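Long-range contacts in Lmo2125 protein (PDB 5TU0), which binds maltose and probably hands it to a membrane transporter, as a lipid-anchored solute-binding protein of sugar uptake: residues A[17-22]-A[306-311]; A[94-99]-A[334-339]; A[157-162]-A[215-220]. The protein carries 2 engineered substitutions. All blocks are in the same frame, centred on the assembly; numbering follows the deposited sequence.

Contact 1: residues A[17-22]-A[306-311]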
ATOM      1  N   ALA A  17      -8.991 -16.026  -4.123  1.00 33.22           N
ATOM      2  CA  ALA A  17     -10.353 -16.394  -3.734  1.00 34.38           C
ATOM      3  C   ALA A  17     -11.310 -15.217  -3.629  1.00 33.70           C
ATOM      4  O   ALA A  17     -12.466 -15.322  -4.050  1.00 33.18           O
ATOM      5  CB  ALA A  17     -10.335 -17.163  -2.421  1.00 37.13           C
ATOM      6  N   GLY A  18     -10.827 -14.095  -3.100  1.00 32.05           N
ATOM      7  CA  GLY A  18     -11.658 -12.909  -2.924  1.00 31.59           C
ATOM      8  C   GLY A  18     -12.157 -12.238  -4.187  1.00 29.17           C
ATOM      9  O   GLY A  18     -13.021 -11.385  -4.124  1.00 29.95           O
ATOM     10  N   TYR A  19     -11.616 -12.616  -5.337  1.00 27.60           N
ATOM     11  CA  TYR A  19     -12.044 -12.033  -6.600  1.00 26.56           C
ATOM     12  C   TYR A  19     -12.728 -13.036  -7.527  1.00 26.36           C
ATOM     13  O   TYR A  19     -13.181 -12.655  -8.599  1.00 24.46           O
ATOM     14  CB  TYR A  19     -10.855 -11.432  -7.333  1.00 25.77           C
ATOM     15  CG  TYR A  19     -10.086 -10.418  -6.521  1.00 26.62           C
ATOM     16  CD1 TYR A  19     -10.688  -9.252  -6.094  1.00 27.40           C
ATOM     17  CD2 TYR A  19      -8.738 -10.617  -6.210  1.00 27.80           C
ATOM     18  CE1 TYR A  19      -9.992  -8.318  -5.345  1.00 28.92           C
ATOM     19  CE2 TYR A  19      -8.035  -9.689  -5.459  1.00 28.56           C
ATOM     20  CZ  TYR A  19      -8.663  -8.539  -5.032  1.00 29.15           C
ATOM     21  OH  TYR A  19      -7.967  -7.623  -4.292  1.00 30.42           O
ATOM     22  N   LYS A  20     -12.819 -14.298  -7.105  1.00 30.55           N
ATOM     23  CA  LYS A  20     -13.400 -15.345  -7.960  1.00 31.79           C
ATOM     24  C   LYS A  20     -14.838 -15.025  -8.364  1.00 31.81           C
ATOM     25  O   LYS A  20     -15.175 -15.086  -9.557  1.00 31.95           O
ATOM     26  CB  LYS A  20     -13.329 -16.712  -7.268  1.00 34.06           C
ATOM     27  CG  LYS A  20     -13.517 -17.879  -8.225  1.00 36.37           C
ATOM     28  CD  LYS A  20     -13.646 -19.183  -7.470  1.00 39.10           C
ATOM     29  CE  LYS A  20     -13.850 -20.350  -8.417  1.00 41.34           C
ATOM     30  NZ  LYS A  20     -14.235 -21.552  -7.633  1.00 44.46           N
ATOM     31  N   ASP A  21     -15.677 -14.672  -7.390  1.00 32.28           N
ATOM     32  CA  ASP A  21     -17.093 -14.341  -7.687  1.00 33.66           C
ATOM     33  C   ASP A  21     -17.213 -13.138  -8.623  1.00 32.17           C
ATOM     34  O   ASP A  21     -18.058 -13.112  -9.524  1.00 31.11           O
ATOM     35  CB  ASP A  21     -17.874 -14.066  -6.403  1.00 35.92           C
ATOM     36  CG  ASP A  21     -18.034 -15.303  -5.528  1.00 38.79           C
ATOM     37  OD1 ASP A  21     -17.792 -16.427  -6.015  1.00 40.86           O
ATOM     38  OD2 ASP A  21     -18.430 -15.150  -4.351  1.00 39.76           O
ATOM     39  N   TYR A  22     -16.364 -12.138  -8.391  1.00 30.35           N
ATOM     40  CA  TYR A  22     -16.339 -10.945  -9.211  1.00 29.32           C
ATOM     41  C   TYR A  22     -15.990 -11.282 -10.649  1.00 28.47           C
ATOM     42  O   TYR A  22     -16.698 -10.860 -11.577  1.00 28.04           O
ATOM     43  CB  TYR A  22     -15.344  -9.914  -8.644  1.00 28.86           C
ATOM     44  CG  TYR A  22     -14.960  -8.856  -9.632  1.00 28.48           C
ATOM     45  CD1 TYR A  22     -15.859  -7.861  -9.991  1.00 29.04           C
ATOM     46  CD2 TYR A  22     -13.676  -8.833 -10.201  1.00 28.53           C
ATOM     47  CE1 TYR A  22     -15.513  -6.884 -10.915  1.00 29.38           C
ATOM     48  CE2 TYR A  22     -13.319  -7.856 -11.121  1.00 28.06           C
ATOM     49  CZ  TYR A  22     -14.243  -6.879 -11.469  1.00 28.14           C
ATOM     50  OH  TYR A  22     -13.905  -5.894 -12.378  1.00 28.44           O
ATOM     51  N   ASP A 306     -18.453  -2.578  -6.084  1.00 32.84           N
ATOM     52  CA  ASP A 306     -19.714  -3.072  -5.578  1.00 34.51           C
ATOM     53  C   ASP A 306     -19.569  -4.430  -4.882  1.00 33.44           C
ATOM     54  O   ASP A 306     -20.180  -4.654  -3.848  1.00 34.15           O
ATOM     55  CB  ASP A 306     -20.743  -3.190  -6.719  1.00 36.15           C
ATOM     56  CG  ASP A 306     -21.264  -1.838  -7.214  1.00 38.63           C
ATOM     57  OD1 ASP A 306     -21.123  -0.816  -6.518  1.00 42.10           O
ATOM     58  OD2 ASP A 306     -21.866  -1.802  -8.308  1.00 40.38           O
ATOM     59  N   MET A 307     -18.739  -5.294  -5.450  0.50 32.32           N
ATOM     60  CA  MET A 307     -18.535  -6.646  -4.950  0.50 32.55           C
ATOM     61  C   MET A 307     -17.559  -6.804  -3.786  0.50 32.45           C
ATOM     62  O   MET A 307     -17.772  -7.625  -2.891  0.50 32.91           O
ATOM     63  CB  MET A 307     -18.012  -7.499  -6.108  0.50 31.48           C
ATOM     64  CG  MET A 307     -19.038  -7.692  -7.203  0.50 31.86           C
ATOM     65  SD  MET A 307     -20.410  -8.680  -6.606  0.50 32.45           S
ATOM     66  CE  MET A 307     -19.630 -10.282  -6.445  0.50 32.45           C
ATOM     67  N   THR A 308     -16.512  -5.996  -3.790  1.00 31.98           N
ATOM     68  CA  THR A 308     -15.387  -6.170  -2.844  1.00 32.24           C
ATOM     69  C   THR A 308     -15.064  -5.008  -1.931  1.00 32.83           C
ATOM     70  O   THR A 308     -14.312  -5.191  -0.992  1.00 32.87           O
ATOM     71  CB  THR A 308     -14.095  -6.433  -3.646  1.00 31.20           C
ATOM     72  OG1 THR A 308     -13.755  -5.260  -4.399  1.00 29.89           O
ATOM     73  CG2 THR A 308     -14.273  -7.608  -4.594  1.00 31.17           C
ATOM     74  N   ASN A 309     -15.614  -3.830  -2.216  1.00 34.29           N
ATOM     75  CA  ASN A 309     -15.320  -2.599  -1.475  1.00 36.59           C
ATOM     76  C   ASN A 309     -13.873  -2.116  -1.663  1.00 34.55           C
ATOM     77  O   ASN A 309     -13.432  -1.230  -0.948  1.00 34.91           O
ATOM     78  CB  ASN A 309     -15.687  -2.682   0.031  1.00 39.51           C
ATOM     79  CG  ASN A 309     -17.183  -2.595   0.280  1.00 44.25           C
ATOM     80  OD1 ASN A 309     -17.610  -2.361   1.402  1.00 51.26           O
ATOM     81  ND2 ASN A 309     -17.981  -2.766  -0.758  1.00 46.75           N
ATOM     82  N   GLU A 310     -13.154  -2.679  -2.635  1.00 33.52           N
ATOM     83  CA  GLU A 310     -11.803  -2.203  -2.927  1.00 33.36           C
ATOM     84  C   GLU A 310     -11.923  -1.003  -3.846  1.00 30.13           C
ATOM     85  O   GLU A 310     -12.735  -0.994  -4.760  1.00 29.94           O
ATOM     86  CB  GLU A 310     -10.934  -3.326  -3.480  1.00 35.37           C
ATOM     87  CG  GLU A 310     -10.745  -4.405  -2.416  1.00 39.04           C
ATOM     88  CD  GLU A 310      -9.614  -5.345  -2.696  1.00 39.96           C
ATOM     89  OE1 GLU A 310      -8.484  -4.870  -2.843  1.00 43.78           O
ATOM     90  OE2 GLU A 310      -9.846  -6.566  -2.719  1.00 43.97           O
ATOM     91  N   VAL A 311     -11.118   0.018  -3.583  1.00 27.85           N
ATOM     92  CA  VAL A 311     -11.195   1.269  -4.310  1.00 27.72           C
ATOM     93  C   VAL A 311     -10.637   1.166  -5.725  1.00 27.35           C
ATOM     94  O   VAL A 311      -9.484   0.787  -5.906  1.00 27.45           O
ATOM     95  CB  VAL A 311     -10.479   2.393  -3.542  1.00 27.67           C
ATOM     96  CG1 VAL A 311     -10.603   3.707  -4.289  1.00 28.00           C
ATOM     97  CG2 VAL A 311     -11.071   2.502  -2.136  1.00 28.41           C
TER
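Glu310 OE2 lies at the edge of the Tyr19 ring, near the ring plane, beside the hydroxyl. The ring and carboxylate planes are 36° apart. Tyr19 OH donates to Glu310 OE2 over 2.7 Å. The oxygen is met on its syn side, with the hydroxyl 27° out of the carboxylate plane. The same OE2 also comes within 3.2 Å of Tyr19 CE1. The methyl CG2 of Thr308 approaches this ring obliquely, 4.2 Å from Tyr19 CD1. The second ring, Tyr22, has CG of Met307 at its edge, 4.2 Å from Tyr22 CD1. Met307 was modelled in two conformers, so this approach, taken from one of them, is doubtful.

The contact joins the first turns of helix 17-34 to the C-terminal end of helix 298-308. The latter helix stops at Asn309, which has positive phi. Thr308 forms an ST turn there: its OG1 accepts from Glu310 N over 3.2 Å, in a fairly straight bond. This hydroxyl also bonds to Leu304 O. With chi1 at 66°, OG1 serves the helix end while CG2 is left to face Gly18 and Tyr19.

Lys274 bonds to Tyr19 OH as well and makes a long, weak ion pair with Glu310. Its charge probably helps to keep the carboxylate ionised. Tyr22 OH bonds to Asn300 O, near the start of the same helix 298-308.

Contact 2: residues A[94-99]-A[334-339]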
ATOM      1  N   GLU A  94      -1.520  10.167 -13.971  1.00 37.75           N
ATOM      2  CA  GLU A  94      -0.127   9.833 -14.290  1.00 38.30           C
ATOM      3  C   GLU A  94       0.525   8.969 -13.189  1.00 34.60           C
ATOM      4  O   GLU A  94       1.354   8.109 -13.471  1.00 32.08           O
ATOM      5  CB  GLU A  94       0.692  11.110 -14.512  1.00 43.10           C
ATOM      6  CG  GLU A  94       0.277  11.865 -15.770  1.00 48.70           C
ATOM      7  CD  GLU A  94       1.129  13.099 -16.051  1.00 54.46           C
ATOM      8  OE1 GLU A  94       1.357  13.916 -15.124  1.00 59.00           O
ATOM      9  OE2 GLU A  94       1.546  13.271 -17.221  1.00 58.70           O
ATOM     10  N   LYS A  95       0.139   9.201 -11.941  1.00 32.64           N
ATOM     11  CA  LYS A  95       0.686   8.435 -10.827  1.00 31.93           C
ATOM     12  C   LYS A  95       0.370   6.952 -10.961  1.00 30.25           C
ATOM     13  O   LYS A  95       1.207   6.106 -10.689  1.00 29.70           O
ATOM     14  CB  LYS A  95       0.108   8.941  -9.509  1.00 33.18           C
ATOM     15  CG  LYS A  95       0.714   8.289  -8.275  1.00 33.35           C
ATOM     16  CD  LYS A  95      -0.067   8.641  -7.013  1.00 34.59           C
ATOM     17  CE  LYS A  95      -0.059  10.121  -6.714  1.00 36.60           C
ATOM     18  NZ  LYS A  95      -0.789  10.415  -5.448  1.00 37.67           N
ATOM     19  N   ASP A  96      -0.851   6.640 -11.374  1.00 30.13           N
ATOM     20  CA  ASP A  96      -1.264   5.248 -11.505  1.00 28.77           C
ATOM     21  C   ASP A  96      -0.641   4.570 -12.715  1.00 27.97           C
ATOM     22  O   ASP A  96      -0.365   3.378 -12.672  1.00 26.51           O
ATOM     23  CB  ASP A  96      -2.776   5.171 -11.441  1.00 29.85           C
ATOM     24  CG  ASP A  96      -3.296   5.613 -10.051  1.00 32.30           C
ATOM     25  OD1 ASP A  96      -2.641   5.227  -9.044  1.00 33.57           O
ATOM     26  OD2 ASP A  96      -4.306   6.341  -9.965  1.00 31.70           O
ATOM     27  N   GLN A  97      -0.386   5.344 -13.762  1.00 28.71           N
ATOM     28  CA  GLN A  97       0.347   4.851 -14.922  1.00 29.56           C
ATOM     29  C   GLN A  97       1.781   4.536 -14.479  1.00 29.20           C
ATOM     30  O   GLN A  97       2.338   3.521 -14.854  1.00 26.57           O
ATOM     31  CB  GLN A  97       0.355   5.898 -16.029  1.00 32.40           C
ATOM     32  CG  GLN A  97      -1.032   6.218 -16.554  1.00 34.33           C
ATOM     33  CD  GLN A  97      -1.029   7.338 -17.568  1.00 37.73           C
ATOM     34  OE1 GLN A  97      -0.245   7.334 -18.523  1.00 38.89           O
ATOM     35  NE2 GLN A  97      -1.937   8.295 -17.384  1.00 40.18           N
ATOM     36  N   LYS A  98       2.364   5.410 -13.652  1.00 30.71           N
ATOM     37  CA  LYS A  98       3.713   5.190 -13.112  1.00 32.13           C
ATOM     38  C   LYS A  98       3.833   3.888 -12.264  1.00 30.75           C
ATOM     39  O   LYS A  98       4.893   3.264 -12.220  1.00 30.62           O
ATOM     40  CB  LYS A  98       4.133   6.425 -12.291  1.00 35.36           C
ATOM     41  CG  LYS A  98       5.459   6.335 -11.547  1.00 38.58           C
ATOM     42  CD  LYS A  98       5.701   7.627 -10.762  1.00 41.54           C
ATOM     43  CE  LYS A  98       6.879   7.508  -9.802  1.00 43.09           C
ATOM     44  NZ  LYS A  98       8.140   7.159 -10.507  1.00 44.62           N
ATOM     45  N   GLN A  99       2.742   3.498 -11.602  1.00 30.56           N
ATOM     46  CA  GLN A  99       2.696   2.284 -10.753  1.00 29.24           C
ATOM     47  C   GLN A  99       3.006   0.992 -11.502  1.00 28.07           C
ATOM     48  O   GLN A  99       3.512   0.042 -10.925  1.00 28.85           O
ATOM     49  CB  GLN A  99       1.289   2.098 -10.173  1.00 29.24           C
ATOM     50  CG  GLN A  99       0.844   3.128  -9.158  1.00 30.58           C
ATOM     51  CD  GLN A  99       1.449   2.903  -7.788  1.00 30.43           C
ATOM     52  OE1 GLN A  99       2.472   2.242  -7.651  1.00 30.68           O
ATOM     53  NE2 GLN A  99       0.817   3.451  -6.776  1.00 30.40           N
ATOM     54  N   GLU A 334      -9.070  10.161  -0.497  1.00 30.45           N
ATOM     55  CA  GLU A 334      -8.512  11.439  -0.075  1.00 31.93           C
ATOM     56  C   GLU A 334      -7.037  11.318   0.244  1.00 29.77           C
ATOM     57  O   GLU A 334      -6.235  12.125  -0.217  1.00 28.77           O
ATOM     58  CB  GLU A 334      -9.266  11.966   1.154  1.00 35.78           C
ATOM     59  CG  GLU A 334      -8.847  13.346   1.636  1.00 38.63           C
ATOM     60  CD  GLU A 334      -9.059  14.435   0.596  1.00 41.23           C
ATOM     61  OE1 GLU A 334     -10.029  14.348  -0.196  1.00 42.04           O
ATOM     62  OE2 GLU A 334      -8.252  15.395   0.593  1.00 44.25           O
ATOM     63  N   GLN A 335      -6.675  10.301   1.011  1.00 28.73           N
ATOM     64  CA  GLN A 335      -5.276  10.124   1.398  1.00 28.23           C
ATOM     65  C   GLN A 335      -4.393   9.765   0.194  1.00 27.66           C
ATOM     66  O   GLN A 335      -3.243  10.192   0.102  1.00 26.17           O
ATOM     67  CB  GLN A 335      -5.135   9.069   2.492  1.00 28.05           C
ATOM     68  CG  GLN A 335      -3.750   9.029   3.097  1.00 27.81           C
ATOM     69  CD  GLN A 335      -3.393  10.332   3.787  1.00 29.49           C
ATOM     70  OE1 GLN A 335      -4.201  10.909   4.509  1.00 29.94           O
ATOM     71  NE2 GLN A 335      -2.178  10.797   3.566  1.00 31.48           N
ATOM     72  N   TYR A 336      -4.949   9.019  -0.751  1.00 28.20           N
ATOM     73  CA  TYR A 336      -4.176   8.601  -1.929  1.00 27.95           C
ATOM     74  C   TYR A 336      -3.636   9.808  -2.712  1.00 27.38           C
ATOM     75  O   TYR A 336      -2.582   9.719  -3.344  1.00 26.19           O
ATOM     76  CB  TYR A 336      -5.026   7.682  -2.818  1.00 28.90           C
ATOM     77  CG  TYR A 336      -4.232   6.870  -3.794  1.00 28.23           C
ATOM     78  CD1 TYR A 336      -3.587   5.698  -3.389  1.00 28.27           C
ATOM     79  CD2 TYR A 336      -4.139   7.246  -5.121  1.00 29.05           C
ATOM     80  CE1 TYR A 336      -2.873   4.929  -4.292  1.00 28.21           C
ATOM     81  CE2 TYR A 336      -3.430   6.487  -6.025  1.00 28.80           C
ATOM     82  CZ  TYR A 336      -2.794   5.341  -5.602  1.00 28.20           C
ATOM     83  OH  TYR A 336      -2.088   4.612  -6.523  1.00 30.33           O
ATOM     84  N   LYS A 337      -4.332  10.947  -2.627  1.00 28.67           N
ATOM     85  CA  LYS A 337      -3.896  12.184  -3.294  1.00 30.52           C
ATOM     86  C   LYS A 337      -2.498  12.587  -2.836  1.00 29.87           C
ATOM     87  O   LYS A 337      -1.746  13.178  -3.601  1.00 29.12           O
ATOM     88  CB  LYS A 337      -4.841  13.357  -3.001  1.00 33.09           C
ATOM     89  CG  LYS A 337      -6.272  13.194  -3.478  1.00 35.62           C
ATOM     90  CD  LYS A 337      -7.108  14.360  -2.979  1.00 38.36           C
ATOM     91  CE  LYS A 337      -8.583  14.153  -3.234  1.00 41.56           C
ATOM     92  NZ  LYS A 337      -8.881  14.018  -4.682  1.00 43.46           N
ATOM     93  N   ASN A 338      -2.162  12.244  -1.598  1.00 29.77           N
ATOM     94  CA  ASN A 338      -0.859  12.588  -1.024  1.00 31.11           C
ATOM     95  C   ASN A 338       0.111  11.408  -0.948  1.00 29.07           C
ATOM     96  O   ASN A 338       1.197  11.555  -0.409  1.00 28.83           O
ATOM     97  CB  ASN A 338      -1.072  13.169   0.384  1.00 33.39           C
ATOM     98  CG  ASN A 338      -2.022  14.354   0.388  1.00 36.55           C
ATOM     99  OD1 ASN A 338      -3.044  14.341   1.071  1.00 42.80           O
ATOM    100  ND2 ASN A 338      -1.714  15.349  -0.393  1.00 37.34           N
ATOM    101  N   ALA A 339      -0.276  10.245  -1.479  1.00 28.61           N
ATOM    102  CA  ALA A 339       0.589   9.065  -1.451  1.00 27.58           C
ATOM    103  C   ALA A 339       1.470   8.987  -2.692  1.00 28.34           C
ATOM    104  O   ALA A 339       1.028   9.353  -3.788  1.00 27.00           O
ATOM    105  CB  ALA A 339      -0.250   7.801  -1.347  1.00 26.87           C
TER
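Tyr336 OH is bonded to both Asp96 OD1 and Gln99 NE2. The tyrosine hydroxyl donates to Asp96 OD1 over 2.7 Å. OD1 lies at the edge of the ring, in its plane, and is approached nearly along its C-O axis. Carboxylate and ring are almost coplanar. The same hydroxyl accepts from Gln99 NE2 at 3.1 Å, close to the amide plane and with an N-H...O angle of 155°. Lys95 runs past the tyrosine in the opposite direction. Its NZ donates to Ala339 O over 2.7 Å, in the carbonyl plane, and makes a weak bond to Lys337 O at 3.5 Å. A bend at chi3 (-62°) turns the ammonium group toward these carbonyls. They belong to the type I turn from Tyr336 to Ala339, closed by the bond from Ala339 N to Tyr336 O.

Second-shell partners hold the polar groups in place. Arg318 forms a salt bridge with Asp96 OD2, and Gln99 NE2 also bonds to Ala271 O, so Asp96 and Gln99 each have a partner beyond the contact. The short helix 94-99 is thus tied to the end of helix 327-336. Strand 105-121 runs beside both, with Ile113 touching Asp96 and Tyr336, and Thr115 touching Ala339.

Contact 3: residues A[157-162]-A[215-220]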
ATOM      1  N   LEU A 157      -2.058   5.631  18.366  1.00 25.84           N
ATOM      2  CA  LEU A 157      -0.960   4.683  18.174  1.00 25.07           C
ATOM      3  C   LEU A 157      -0.667   4.525  16.703  1.00 24.27           C
ATOM      4  O   LEU A 157      -1.588   4.543  15.890  1.00 24.87           O
ATOM      5  CB  LEU A 157      -1.309   3.302  18.728  1.00 25.61           C
ATOM      6  CG  LEU A 157      -1.643   3.183  20.218  1.00 26.54           C
ATOM      7  CD1 LEU A 157      -2.193   1.795  20.522  1.00 27.29           C
ATOM      8  CD2 LEU A 157      -0.429   3.501  21.076  1.00 26.23           C
ATOM      9  N   ALA A 158       0.608   4.365  16.375  1.00 23.47           N
ATOM     10  CA  ALA A 158       1.047   4.067  14.986  1.00 23.08           C
ATOM     11  C   ALA A 158       2.277   3.163  15.057  1.00 22.84           C
ATOM     12  O   ALA A 158       3.170   3.387  15.876  1.00 22.86           O
ATOM     13  CB  ALA A 158       1.353   5.337  14.224  1.00 22.28           C
ATOM     14  N   LYS A 159       2.323   2.145  14.196  1.00 23.12           N
ATOM     15  CA  LYS A 159       3.429   1.187  14.193  1.00 23.29           C
ATOM     16  C   LYS A 159       4.674   1.793  13.530  1.00 22.64           C
ATOM     17  O   LYS A 159       5.175   1.294  12.492  1.00 21.28           O
ATOM     18  CB  LYS A 159       2.991  -0.094  13.477  1.00 24.26           C
ATOM     19  CG  LYS A 159       3.900  -1.288  13.705  1.00 25.52           C
ATOM     20  CD  LYS A 159       3.633  -2.400  12.698  1.00 26.97           C
ATOM     21  CE  LYS A 159       4.609  -3.550  12.879  1.00 28.72           C
ATOM     22  NZ  LYS A 159       4.540  -4.516  11.747  1.00 30.17           N
ATOM     23  N   TRP A 160       5.206   2.841  14.142  1.00 22.12           N
ATOM     24  CA  TRP A 160       6.322   3.535  13.540  1.00 22.72           C
ATOM     25  C   TRP A 160       7.681   2.812  13.511  1.00 22.93           C
ATOM     26  O   TRP A 160       8.600   3.301  12.856  1.00 22.64           O
ATOM     27  CB  TRP A 160       6.446   4.980  14.044  1.00 22.64           C
ATOM     28  CG  TRP A 160       5.379   5.923  13.497  1.00 22.94           C
ATOM     29  CD1 TRP A 160       4.677   5.804  12.318  1.00 23.27           C
ATOM     30  CD2 TRP A 160       5.025   7.201  14.032  1.00 23.31           C
ATOM     31  NE1 TRP A 160       3.865   6.891  12.134  1.00 22.67           N
ATOM     32  CE2 TRP A 160       4.062   7.768  13.169  1.00 23.64           C
ATOM     33  CE3 TRP A 160       5.406   7.906  15.175  1.00 23.91           C
ATOM     34  CZ2 TRP A 160       3.472   9.010  13.422  1.00 23.72           C
ATOM     35  CZ3 TRP A 160       4.817   9.126  15.430  1.00 23.88           C
ATOM     36  CH2 TRP A 160       3.863   9.670  14.556  1.00 23.86           C
ATOM     37  N   THR A 161       7.798   1.650  14.156  1.00 22.99           N
ATOM     38  CA  THR A 161       9.025   0.850  14.036  1.00 23.27           C
ATOM     39  C   THR A 161       9.075   0.201  12.648  1.00 23.22           C
ATOM     40  O   THR A 161      10.132  -0.224  12.197  1.00 23.10           O
ATOM     41  CB  THR A 161       9.138  -0.263  15.088  1.00 24.49           C
ATOM     42  OG1 THR A 161       7.933  -1.043  15.106  1.00 24.92           O
ATOM     43  CG2 THR A 161       9.368   0.332  16.463  1.00 24.87           C
ATOM     44  N   ASP A 162       7.910   0.100  12.005  1.00 23.43           N
ATOM     45  CA  ASP A 162       7.777  -0.495  10.682  1.00 24.01           C
ATOM     46  C   ASP A 162       7.894   0.640   9.648  1.00 22.81           C
ATOM     47  O   ASP A 162       7.044   1.540   9.587  1.00 21.41           O
ATOM     48  CB  ASP A 162       6.422  -1.217  10.594  1.00 25.19           C
ATOM     49  CG  ASP A 162       6.253  -2.047   9.324  1.00 27.17           C
ATOM     50  OD1 ASP A 162       6.759  -1.659   8.258  1.00 26.23           O
ATOM     51  OD2 ASP A 162       5.546  -3.076   9.397  1.00 29.70           O
ATOM     52  N   GLN A 215       7.851  -0.059  20.936  1.00 27.13           N
ATOM     53  CA  GLN A 215       9.209  -0.143  20.383  1.00 27.63           C
ATOM     54  C   GLN A 215       9.628  -1.537  19.908  1.00 28.50           C
ATOM     55  O   GLN A 215      10.644  -1.656  19.221  1.00 29.44           O
ATOM     56  CB  GLN A 215      10.219   0.352  21.415  1.00 27.52           C
ATOM     57  CG  GLN A 215       9.997   1.808  21.788  1.00 27.40           C
ATOM     58  CD  GLN A 215      10.880   2.269  22.924  1.00 27.94           C
ATOM     59  OE1 GLN A 215      12.014   1.816  23.070  1.00 28.36           O
ATOM     60  NE2 GLN A 215      10.363   3.188  23.739  1.00 28.38           N
ATOM     61  N   ASP A 216       8.874  -2.577  20.283  1.00 29.36           N
ATOM     62  CA  ASP A 216       9.176  -3.968  19.907  1.00 29.87           C
ATOM     63  C   ASP A 216       8.473  -4.256  18.592  1.00 29.00           C
ATOM     64  O   ASP A 216       7.305  -4.636  18.566  1.00 29.10           O
ATOM     65  CB  ASP A 216       8.721  -4.930  21.017  1.00 32.87           C
ATOM     66  CG  ASP A 216       9.195  -6.367  20.809  1.00 34.63           C
ATOM     67  OD1 ASP A 216      10.115  -6.615  20.020  1.00 35.26           O
ATOM     68  OD2 ASP A 216       8.647  -7.257  21.483  1.00 38.45           O
ATOM     69  N   ASN A 217       9.195  -4.082  17.494  1.00 28.82           N
ATOM     70  CA  ASN A 217       8.592  -4.253  16.175  1.00 29.29           C
ATOM     71  C   ASN A 217       7.922  -5.610  15.983  1.00 31.18           C
ATOM     72  O   ASN A 217       6.872  -5.693  15.365  1.00 32.04           O
ATOM     73  CB  ASN A 217       9.607  -4.053  15.065  1.00 28.64           C
ATOM     74  CG  ASN A 217       8.962  -4.078  13.693  1.00 28.75           C
ATOM     75  OD1 ASN A 217       9.129  -5.039  12.939  1.00 32.02           O
ATOM     76  ND2 ASN A 217       8.174  -3.066  13.389  1.00 26.10           N
ATOM     77  N   LYS A 218       8.517  -6.662  16.532  1.00 32.72           N
ATOM     78  CA  LYS A 218       7.986  -8.017  16.355  1.00 34.75           C
ATOM     79  C   LYS A 218       6.543  -8.195  16.865  1.00 34.17           C
ATOM     80  O   LYS A 218       5.771  -8.957  16.286  1.00 33.27           O
ATOM     81  CB  LYS A 218       8.912  -9.033  17.032  1.00 37.61           C
ATOM     82  CG  LYS A 218       8.520 -10.487  16.813  1.00 40.48           C
ATOM     83  CD  LYS A 218       9.516 -11.458  17.444  1.00 43.72           C
ATOM     84  CE  LYS A 218       9.118 -12.898  17.129  1.00 46.52           C
ATOM     85  NZ  LYS A 218      10.088 -13.910  17.626  1.00 49.39           N
ATOM     86  N   SER A 219       6.183  -7.480  17.928  1.00 33.07           N
ATOM     87  CA  SER A 219       4.859  -7.625  18.554  1.00 33.93           C
ATOM     88  C   SER A 219       4.006  -6.347  18.584  1.00 33.13           C
ATOM     89  O   SER A 219       2.880  -6.373  19.091  1.00 32.34           O
ATOM     90  CB  SER A 219       5.053  -8.101  19.988  1.00 34.96           C
ATOM     91  OG  SER A 219       5.786  -7.140  20.717  1.00 34.94           O
ATOM     92  N   ALA A 220       4.529  -5.243  18.046  1.00 32.10           N
ATOM     93  CA  ALA A 220       3.803  -3.961  18.077  1.00 32.17           C
ATOM     94  C   ALA A 220       2.437  -3.986  17.359  1.00 32.75           C
ATOM     95  O   ALA A 220       1.482  -3.369  17.839  1.00 32.14           O
ATOM     96  CB  ALA A 220       4.674  -2.844  17.523  1.00 31.57           C
TER
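Thr161 lies alongside Asn217, the two side chains sliding past each other in opposite directions. The overlap brings Thr161 CB to 3.8 Å from Asn217 CB. At the end of the asparagine, ND2 donates to Thr161 OG1 over 2.7 Å. The bond is almost straight, at 178°, and OG1 lies within 2° of the amide plane. With chi1 of Asn217 at -174°, the amide swings away from its own backbone N and across to the threonine. The other branch of Thr161 is apolar: CG2 rests 3.6 Å from Gln215 O, just before the helix starts. OG1 thus meets the residue that begins helix 217-229, and CG2 the residue two before it.

Lys159 adds a second overlap. Its extended chain crosses Asn217 at about a right angle, with CE 3.6 Å from Asn217 ND2. Nearer its base, CG packs on Ala220 CB at 4.2 Å. The loop contains a type I turn from Lys159 to Asp162, closed by the bond from Asp162 N to Lys159 O. Lys159 is also the centre of an inverse gamma turn. Asp162 then takes the N-cap position of helix 163-172, and its OD1 accepts from Tyr164 N.

Lys159 NZ reaches over the turn to Asp162 OD2, forming a salt bridge of 2.9 Å. The lysine uses the anti lone pair of OD2. The other carboxylate oxygen is left for the cap, so each oxygen has its own partner, and the carboxylate is probably held in its charged form. The turn lies close to the sugar: the Asp162 side chain is about 4 Å from a bound glucose unit, and Tyr164 belongs to the maltose pocket. Behind the turn, Phe206 of helix 193-208 touches both Thr161 and Gln215.

In the fold
The centres of contacts 1 and 2 are about 21 Å apart. The centre of contact 3 is about 30 Å from that of contact 1 and about 26 Å from that of contact 2. None touches another. Along the chain, the segments of contacts 1 and 2 alternate: 17-22, 94-99, 306-311, 334-339. Both segments of contact 3 fall between 94-99 and 306-311. Strand 105-121 borders contacts 1 and 2. Contact 3 follows strand 156-157, which pairs with 235-238 in the mixed sheet that also holds strand 105-121. Distant parts of the chain thus meet, in what is probably the two-lobed fold of solute-binding proteins. Contact 3 comes nearest the sugar; the side chains of Glu310 and Gln99 are about 8 and 10 Å from it.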